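Local coordinates for protein fructose-bisphosphatase (Pyrococcus horikoshii, PDB 1VDW) that probably hydrolyses fructose 1,6-bisphosphate to fructose 6-phosphate and phosphate with the help of magnesium, as a homodimer of the inositol monophosphatase superfamily, at residues 244-247 with 248-252. Numbering follows the deposited sequence. Where two conformers were deposited one is given.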
loop_
_atom_site.group_PDB
_atom_site.type_symbol
_atom_site.label_atom_id
_atom_site.label_comp_id
_atom_site.label_asym_id
_atom_site.label_seq_id
_atom_site.Cartn_x
_atom_site.Cartn_y
_atom_site.Cartn_z
ATOM N N LEU A 244 -9.427 -17.156 14.015
ATOM C CA LEU A 244 -9.324 -16.572 12.682
ATOM C C LEU A 244 -8.256 -17.309 11.882
ATOM O O LEU A 244 -8.456 -17.645 10.715
ATOM C CB LEU A 244 -8.971 -15.085 12.787
ATOM C CG LEU A 244 -8.583 -14.361 11.491
ATOM C CD1 LEU A 244 -9.695 -14.495 10.467
ATOM C CD2 LEU A 244 -8.299 -12.892 11.792
ATOM N N LEU A 245 -7.122 -17.568 12.523
ATOM C CA LEU A 245 -6.029 -18.272 11.868
ATOM C C LEU A 245 -6.518 -19.637 11.390
ATOM O O LEU A 245 -6.261 -20.035 10.255
ATOM C CB LEU A 245 -4.851 -18.431 12.836
ATOM C CG LEU A 245 -3.486 -18.780 12.232
ATOM C CD1 LEU A 245 -2.399 -18.496 13.254
ATOM C CD2 LEU A 245 -3.451 -20.232 11.790
ATOM N N GLU A 246 -7.230 -20.351 12.255
ATOM C CA GLU A 246 -7.745 -21.663 11.885
ATOM C C GLU A 246 -8.779 -21.562 10.768
ATOM O O GLU A 246 -8.834 -22.419 9.885
ATOM C CB GLU A 246 -8.332 -22.366 13.113
ATOM C CG GLU A 246 -7.254 -22.904 14.043
ATOM C CD GLU A 246 -7.812 -23.635 15.242
ATOM O OE1 GLU A 246 -8.779 -24.408 15.070
ATOM O OE2 GLU A 246 -7.274 -23.449 16.353
ATOM N N THR A 247 -9.592 -20.510 10.797
ATOM C CA THR A 247 -10.594 -20.311 9.757
ATOM C C THR A 247 -9.897 -20.076 8.421
ATOM O O THR A 247 -10.336 -20.571 7.384
ATOM C CB THR A 247 -11.499 -19.107 10.074
ATOM O OG1 THR A 247 -12.290 -19.403 11.231
ATOM C CG2 THR A 247 -12.415 -18.795 8.895
ATOM N N ILE A 248 -8.802 -19.320 8.448
ATOM C CA ILE A 248 -8.054 -19.051 7.229
ATOM C C ILE A 248 -7.488 -20.359 6.675
ATOM O O ILE A 248 -7.584 -20.625 5.480
ATOM C CB ILE A 248 -6.902 -18.050 7.492
ATOM C CG1 ILE A 248 -7.487 -16.667 7.794
ATOM C CG2 ILE A 248 -5.969 -17.989 6.284
ATOM C CD1 ILE A 248 -6.469 -15.650 8.271
ATOM N N LEU A 249 -6.907 -21.177 7.546
ATOM C CA LEU A 249 -6.347 -22.451 7.109
ATOM C C LEU A 249 -7.419 -23.334 6.471
ATOM O O LEU A 249 -7.176 -23.975 5.448
ATOM C CB LEU A 249 -5.700 -23.182 8.289
ATOM C CG LEU A 249 -4.414 -22.557 8.840
ATOM C CD1 LEU A 249 -3.960 -23.324 10.073
ATOM C CD2 LEU A 249 -3.334 -22.570 7.767
ATOM N N ARG A 250 -8.605 -23.355 7.070
ATOM C CA ARG A 250 -9.703 -24.160 6.542
ATOM C C ARG A 250 -10.227 -23.621 5.216
ATOM O O ARG A 250 -10.860 -24.347 4.447
ATOM C CB ARG A 250 -10.865 -24.221 7.541
ATOM C CG ARG A 250 -10.595 -25.040 8.789
ATOM C CD ARG A 250 -11.887 -25.429 9.511
ATOM N NE ARG A 250 -12.714 -24.278 9.866
ATOM C CZ ARG A 250 -12.433 -23.426 10.846
ATOM N NH1 ARG A 250 -11.340 -23.589 11.579
ATOM N NH2 ARG A 250 -13.247 -22.410 11.094
ATOM N N SER A 251 -9.954 -22.349 4.945
ATOM C CA SER A 251 -10.433 -21.712 3.725
ATOM C C SER A 251 -9.424 -21.650 2.586
ATOM O O SER A 251 -9.724 -21.102 1.523
ATOM C CB SER A 251 -10.912 -20.297 4.040
ATOM O OG SER A 251 -11.912 -20.310 5.043
ATOM N N ILE A 252 -8.233 -22.200 2.799
ATOM C CA ILE A 252 -7.211 -22.174 1.761
ATOM C C ILE A 252 -7.630 -22.997 0.548
ATOM O O ILE A 252 -8.087 -24.134 0.678
ATOM C CB ILE A 252 -5.852 -22.687 2.295
ATOM C CG1 ILE A 252 -5.299 -21.689 3.316
ATOM C CG2 ILE A 252 -4.871 -22.872 1.144
ATOM C CD1 ILE A 252 -3.948 -22.064 3.888
HETATM O O HOH W 1 -12.058 -21.504 13.250
#
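Ile-248, Leu-249 and Arg-250 donate their backbone N-H groups to the carbonyls of Leu-244, Leu-245 and Glu-246 over 2.8 to 3.0 Å, the i to i+4 pattern of an alpha helix. At Ser-251 this pattern weakens: its N lies 3.0 Å from Thr-247 O, but the N-H...O angle falls to 124°, and the same N also bonds Ile-248 O. Ser-251 OG compensates, giving its proton to Thr-247 O at 2.8 Å; with OG anti to the carbonyl carbon (chi1 -56°), the hydroxyl turns back toward that carbonyl. Replacing Ser-251 by alanine removes the hydroxyl and would probably leave Thr-247 O held less firmly, having lost the shorter of these two bonds. On the solvent side, in the Arg-250 conformer given, a bend at chi3 brings one guanidinium face over Thr-247 CA, 3.4 Å above the plane and off-centre. In that conformer a water in the guanidinium plane accepts from Arg-250 NH2 and donates to Thr-247 OG1, which also bonds Glu-243 O. The apolar flank pairs Leu-245 with Leu-249, side by side with CD2 3.6 Å from CD1, while Ile-248 CD1 meets Leu-244 CG at 4.1 Å. Through this flank helix 242-250 packs on the five-stranded sheet: Leu-245, Ile-248 and Leu-249 rest on Ile-237 of strand 234-239, and Ile-248 reaches strand 189-193. Ser-251 separately abuts Lys-161 and Ile-162 of helix 160-164.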